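Local coordinates for protein gluconate kinase (Lactobacillus acidophilus, PDB 3LL3) that binds ATP and D-xylulose and probably phosphorylates a sugar or sugar acid, as a member of the FGGY family of carbohydrate kinases, at residues A[69-81]-A[227-240]. Residues are numbered along the deposited sequence; the frame is centred on the assembly and turned at random.
With XUL (D-xylulose), chain E.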
loop_
_atom_site.group_PDB
_atom_site.type_symbol
_atom_site.label_atom_id
_atom_site.label_comp_id
_atom_site.label_asym_id
_atom_site.label_seq_id
_atom_site.Cartn_x
_atom_site.Cartn_y
_atom_site.Cartn_z
ATOM N N GLY A 69 2.777 -32.794 48.420
ATOM C CA GLY A 69 4.059 -32.232 48.793
ATOM C C GLY A 69 3.946 -30.799 49.275
ATOM O O GLY A 69 2.853 -30.230 49.308
ATOM N N LYS A 70 5.069 -30.210 49.598
ATOM C CA LYS A 70 5.103 -28.862 50.088
ATOM C C LYS A 70 5.370 -27.865 48.964
ATOM O O LYS A 70 6.206 -28.081 48.143
ATOM C CB LYS A 70 6.189 -28.744 51.152
ATOM C CG LYS A 70 5.839 -29.310 52.497
ATOM C CD LYS A 70 7.064 -29.824 53.199
ATOM C CE LYS A 70 7.233 -29.233 54.564
ATOM N NZ LYS A 70 7.762 -30.216 55.600
ATOM N N ILE A 71 4.643 -26.767 48.971
ATOM C CA ILE A 71 4.962 -25.638 48.116
ATOM C C ILE A 71 5.955 -24.758 48.862
ATOM O O ILE A 71 5.595 -24.084 49.823
ATOM C CB ILE A 71 3.709 -24.832 47.756
ATOM C CG1 ILE A 71 2.640 -25.746 47.141
ATOM C CG2 ILE A 71 4.059 -23.697 46.809
ATOM C CD1 ILE A 71 3.137 -26.587 45.948
ATOM N N ALA A 72 7.210 -24.780 48.431
ATOM C CA ALA A 72 8.260 -24.016 49.095
ATOM C C ALA A 72 8.152 -22.518 48.812
ATOM O O ALA A 72 8.503 -21.689 49.650
ATOM C CB ALA A 72 9.634 -24.545 48.701
ATOM N N ALA A 73 7.653 -22.160 47.633
ATOM C CA ALA A 73 7.584 -20.755 47.281
ATOM C C ALA A 73 6.619 -20.530 46.127
ATOM O O ALA A 73 6.417 -21.417 45.300
ATOM C CB ALA A 73 8.969 -20.239 46.942
ATOM N N ILE A 74 6.000 -19.351 46.101
ATOM C CA ILE A 74 5.181 -18.923 44.978
ATOM C C ILE A 74 5.775 -17.609 44.464
ATOM O O ILE A 74 5.876 -16.632 45.210
ATOM C CB ILE A 74 3.728 -18.705 45.394
ATOM C CG1 ILE A 74 3.154 -19.986 46.000
ATOM C CG2 ILE A 74 2.876 -18.260 44.221
ATOM C CD1 ILE A 74 1.801 -19.759 46.658
ATOM N N SER A 75 6.185 -17.602 43.196
ATOM C CA SER A 75 6.828 -16.440 42.605
ATOM C C SER A 75 5.970 -15.854 41.480
ATOM O O SER A 75 5.101 -16.538 40.918
ATOM C CB SER A 75 8.218 -16.826 42.091
ATOM O OG SER A 75 8.959 -15.676 41.717
ATOM N N TRP A 76 6.238 -14.596 41.133
ATOM C CA TRP A 76 5.294 -13.820 40.334
ATOM C C TRP A 76 5.919 -13.154 39.122
ATOM O O TRP A 76 6.977 -12.533 39.222
ATOM C CB TRP A 76 4.597 -12.774 41.222
ATOM C CG TRP A 76 3.923 -13.401 42.385
ATOM C CD1 TRP A 76 4.477 -13.680 43.603
ATOM C CD2 TRP A 76 2.569 -13.858 42.444
ATOM N NE1 TRP A 76 3.545 -14.285 44.419
ATOM C CE2 TRP A 76 2.363 -14.396 43.731
ATOM C CE3 TRP A 76 1.503 -13.853 41.536
ATOM C CZ2 TRP A 76 1.141 -14.931 44.126
ATOM C CZ3 TRP A 76 0.291 -14.386 41.930
ATOM C CH2 TRP A 76 0.124 -14.924 43.215
ATOM N N SER A 77 5.265 -13.330 37.975
ATOM C CA SER A 77 5.525 -12.562 36.770
ATOM C C SER A 77 4.220 -11.819 36.480
ATOM O O SER A 77 3.133 -12.366 36.693
ATOM C CB SER A 77 5.885 -13.487 35.613
ATOM O OG SER A 77 5.984 -12.759 34.405
ATOM N N SER A 78 4.306 -10.565 36.054
ATOM C CA SER A 78 3.098 -9.752 35.946
ATOM C C SER A 78 3.126 -8.770 34.773
ATOM O O SER A 78 4.180 -8.226 34.446
ATOM C CB SER A 78 2.878 -8.988 37.261
ATOM O OG SER A 78 1.797 -8.080 37.156
ATOM N N GLN A 79 1.961 -8.549 34.165
ATOM C CA GLN A 79 1.767 -7.457 33.228
ATOM C C GLN A 79 2.299 -6.166 33.851
ATOM O O GLN A 79 2.367 -6.045 35.068
ATOM C CB GLN A 79 0.278 -7.276 32.944
ATOM C CG GLN A 79 -0.498 -6.844 34.173
ATOM C CD GLN A 79 -2.003 -6.878 33.976
ATOM O OE1 GLN A 79 -2.658 -7.897 34.212
ATOM N NE2 GLN A 79 -2.565 -5.745 33.585
HETATM N N MSE A 80 2.673 -5.219 33.006
HETATM C CA MSE A 80 3.259 -3.958 33.443
HETATM C C MSE A 80 2.302 -2.792 33.266
HETATM O O MSE A 80 1.315 -2.906 32.550
HETATM C CB MSE A 80 4.527 -3.670 32.656
HETATM C CG MSE A 80 5.582 -4.733 32.809
HETATM SE SE MSE A 80 7.250 -4.247 31.895
HETATM C CE MSE A 80 7.913 -2.931 33.224
ATOM N N HIS A 81 2.600 -1.691 33.952
ATOM C CA HIS A 81 1.960 -0.407 33.706
ATOM C C HIS A 81 0.537 -0.307 34.259
ATOM O O HIS A 81 -0.145 0.686 34.021
ATOM C CB HIS A 81 1.947 -0.077 32.200
ATOM C CG HIS A 81 3.250 -0.331 31.500
ATOM N ND1 HIS A 81 4.446 0.219 31.914
ATOM C CD2 HIS A 81 3.539 -1.061 30.396
ATOM C CE1 HIS A 81 5.417 -0.182 31.112
ATOM N NE2 HIS A 81 4.893 -0.956 30.179
ATOM N N ILE A 227 -1.725 -24.519 50.917
ATOM C CA ILE A 227 -0.288 -24.456 51.152
ATOM C C ILE A 227 0.088 -24.626 52.633
ATOM O O ILE A 227 -0.765 -24.868 53.472
ATOM C CB ILE A 227 0.304 -23.147 50.570
ATOM C CG1 ILE A 227 -0.376 -21.921 51.194
ATOM C CG2 ILE A 227 0.110 -23.121 49.066
ATOM C CD1 ILE A 227 0.090 -20.572 50.603
ATOM N N ASP A 228 1.382 -24.532 52.926
ATOM C CA ASP A 228 1.924 -24.670 54.277
ATOM C C ASP A 228 2.022 -23.291 54.871
ATOM O O ASP A 228 2.004 -22.297 54.138
ATOM C CB ASP A 228 3.371 -25.181 54.234
ATOM C CG ASP A 228 3.482 -26.600 53.778
ATOM O OD1 ASP A 228 2.544 -27.093 53.122
ATOM O OD2 ASP A 228 4.525 -27.228 54.078
ATOM N N SER A 229 2.204 -23.232 56.186
ATOM C CA SER A 229 2.524 -21.975 56.846
ATOM C C SER A 229 3.979 -21.570 56.594
ATOM O O SER A 229 4.384 -20.479 56.986
ATOM C CB SER A 229 2.256 -22.059 58.362
ATOM O OG SER A 229 3.197 -22.902 59.008
ATOM N N ASP A 230 4.775 -22.431 55.959
ATOM C CA ASP A 230 6.147 -22.024 55.640
ATOM C C ASP A 230 6.374 -21.693 54.160
ATOM O O ASP A 230 7.460 -21.268 53.776
ATOM C CB ASP A 230 7.180 -23.017 56.168
ATOM C CG ASP A 230 6.728 -24.437 56.036
ATOM O OD1 ASP A 230 6.078 -24.729 55.004
ATOM O OD2 ASP A 230 7.022 -25.247 56.956
ATOM N N THR A 231 5.338 -21.880 53.351
ATOM C CA THR A 231 5.322 -21.399 51.971
ATOM C C THR A 231 5.662 -19.904 51.878
ATOM O O THR A 231 5.001 -19.076 52.496
ATOM C CB THR A 231 3.929 -21.563 51.356
ATOM O OG1 THR A 231 3.523 -22.928 51.435
ATOM C CG2 THR A 231 3.910 -21.092 49.892
ATOM N N LYS A 232 6.666 -19.565 51.070
ATOM C CA LYS A 232 7.090 -18.182 50.879
ATOM C C LYS A 232 6.519 -17.518 49.631
ATOM O O LYS A 232 6.317 -18.166 48.602
ATOM C CB LYS A 232 8.619 -18.088 50.833
ATOM C CG LYS A 232 9.268 -18.168 52.194
ATOM C CD LYS A 232 10.017 -19.451 52.356
ATOM C CE LYS A 232 11.493 -19.259 52.021
ATOM N NZ LYS A 232 12.310 -19.153 53.275
ATOM N N ILE A 233 6.259 -16.217 49.731
ATOM C CA ILE A 233 5.979 -15.412 48.566
ATOM C C ILE A 233 7.292 -14.785 48.121
ATOM O O ILE A 233 7.986 -14.152 48.921
ATOM C CB ILE A 233 4.985 -14.279 48.862
ATOM C CG1 ILE A 233 3.643 -14.855 49.301
ATOM C CG2 ILE A 233 4.789 -13.413 47.614
ATOM C CD1 ILE A 233 2.926 -15.583 48.188
ATOM N N ILE A 234 7.639 -14.977 46.851
ATOM C CA ILE A 234 8.784 -14.302 46.255
ATOM C C ILE A 234 8.243 -13.098 45.503
ATOM O O ILE A 234 7.313 -13.220 44.684
ATOM C CB ILE A 234 9.551 -15.241 45.301
ATOM C CG1 ILE A 234 9.753 -16.616 45.961
ATOM C CG2 ILE A 234 10.888 -14.620 44.905
ATOM C CD1 ILE A 234 10.369 -16.553 47.362
ATOM N N LEU A 235 8.795 -11.929 45.800
ATOM C CA LEU A 235 8.259 -10.701 45.254
ATOM C C LEU A 235 8.054 -10.777 43.728
ATOM O O LEU A 235 7.013 -10.379 43.211
ATOM C CB LEU A 235 9.149 -9.525 45.628
ATOM C CG LEU A 235 8.603 -8.171 45.197
ATOM C CD1 LEU A 235 7.148 -7.960 45.691
ATOM C CD2 LEU A 235 9.537 -7.033 45.641
ATOM N N GLY A 236 9.034 -11.301 43.008
ATOM C CA GLY A 236 8.879 -11.444 41.565
ATOM C C GLY A 236 9.205 -10.194 40.770
ATOM O O GLY A 236 9.837 -9.283 41.291
ATOM N N ALA A 237 8.772 -10.151 39.505
ATOM C CA ALA A 237 9.179 -9.103 38.583
ATOM C C ALA A 237 8.211 -8.966 37.413
ATOM O O ALA A 237 7.175 -9.622 37.368
ATOM C CB ALA A 237 10.581 -9.362 38.067
ATOM N N SER A 238 8.561 -8.097 36.476
ATOM C CA SER A 238 7.703 -7.805 35.330
ATOM C C SER A 238 7.799 -8.906 34.256
ATOM O O SER A 238 8.816 -9.600 34.156
ATOM C CB SER A 238 8.136 -6.480 34.721
ATOM O OG SER A 238 9.430 -6.591 34.151
ATOM N N ASP A 239 6.759 -9.034 33.434
ATOM C CA ASP A 239 6.763 -10.027 32.362
ATOM C C ASP A 239 7.877 -9.729 31.350
ATOM O O ASP A 239 8.521 -10.639 30.832
ATOM C CB ASP A 239 5.394 -10.069 31.676
ATOM C CG ASP A 239 4.924 -8.698 31.188
ATOM O OD1 ASP A 239 5.674 -7.707 31.322
ATOM O OD2 ASP A 239 3.789 -8.597 30.667
ATOM N N GLY A 240 8.120 -8.449 31.093
ATOM C CA GLY A 240 9.178 -8.032 30.186
ATOM C C GLY A 240 10.567 -8.478 30.608
ATOM O O GLY A 240 11.328 -9.026 29.805
HETATM C C1 XUL E . 6.574 -4.258 28.303
HETATM C C2 XUL E . 5.542 -3.186 27.913
HETATM C C3 XUL E . 4.052 -3.573 27.700
HETATM C C4 XUL E . 3.640 -4.965 28.220
HETATM C C5 XUL E . 3.581 -5.061 29.757
HETATM O O1 XUL E . 7.510 -4.420 27.264
HETATM O O2 XUL E . 5.912 -2.051 27.727
HETATM O O3 XUL E . 3.763 -3.565 26.324
HETATM O O4 XUL E . 2.363 -5.248 27.698
HETATM O O5 XUL E . 2.725 -6.099 30.170
HETATM O O HOH W 1 7.018 -25.239 52.517
HETATM O O HOH W 2 9.787 -22.506 51.851
#
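Asp239 and Met80 meet where two parallel strands, 70-78 and 232-238, run out into the D-xylulose pocket. Asp239 starts the helix that follows the second strand, and its N binds Ser78 O at 2.9 Å. Its CB lies 3.5 Å from that same Ser78 O and also touches Ser77 OG. With chi1 at 54°, CG stands between the backbone N and the carbonyl carbon, which turns the carboxylate toward the sugar. OD1 rests 3.3 Å from Met80 CG; OD2 passes Gln79 CA and accepts the proton of xylulose O5 at 2.8 Å. Met80 N donates to the same O5 (3.0 Å), so the loop after 70-78 and the helix start hold one hydroxyl. The selenium of Met80, a selenomethionine, lies between xylulose C1 and Ser238 CB, and His81 NE2 holds xylulose O2. Farther back, the ladder is regular around Ile74, whose N and O bind Lys232 O and Ile234 N (2.8 and 2.9 Å). At Leu235 and Gly236 the second strand takes in an extra residue, as in a beta bulge; Gly236 (phi 84°) abuts Trp76 O, where a CB would collide, before Ala237 N bonds to it. The indole edge of Trp76 faces Ile234 O, while Ile233 CG2 approaches obliquely. Strand 4-11 flanks 70-78 on its other side and short strand 213-214 borders 232-238; helix 49-65 packs on Ile71, Ile74 and Trp76, in this actin-like ATPase fold.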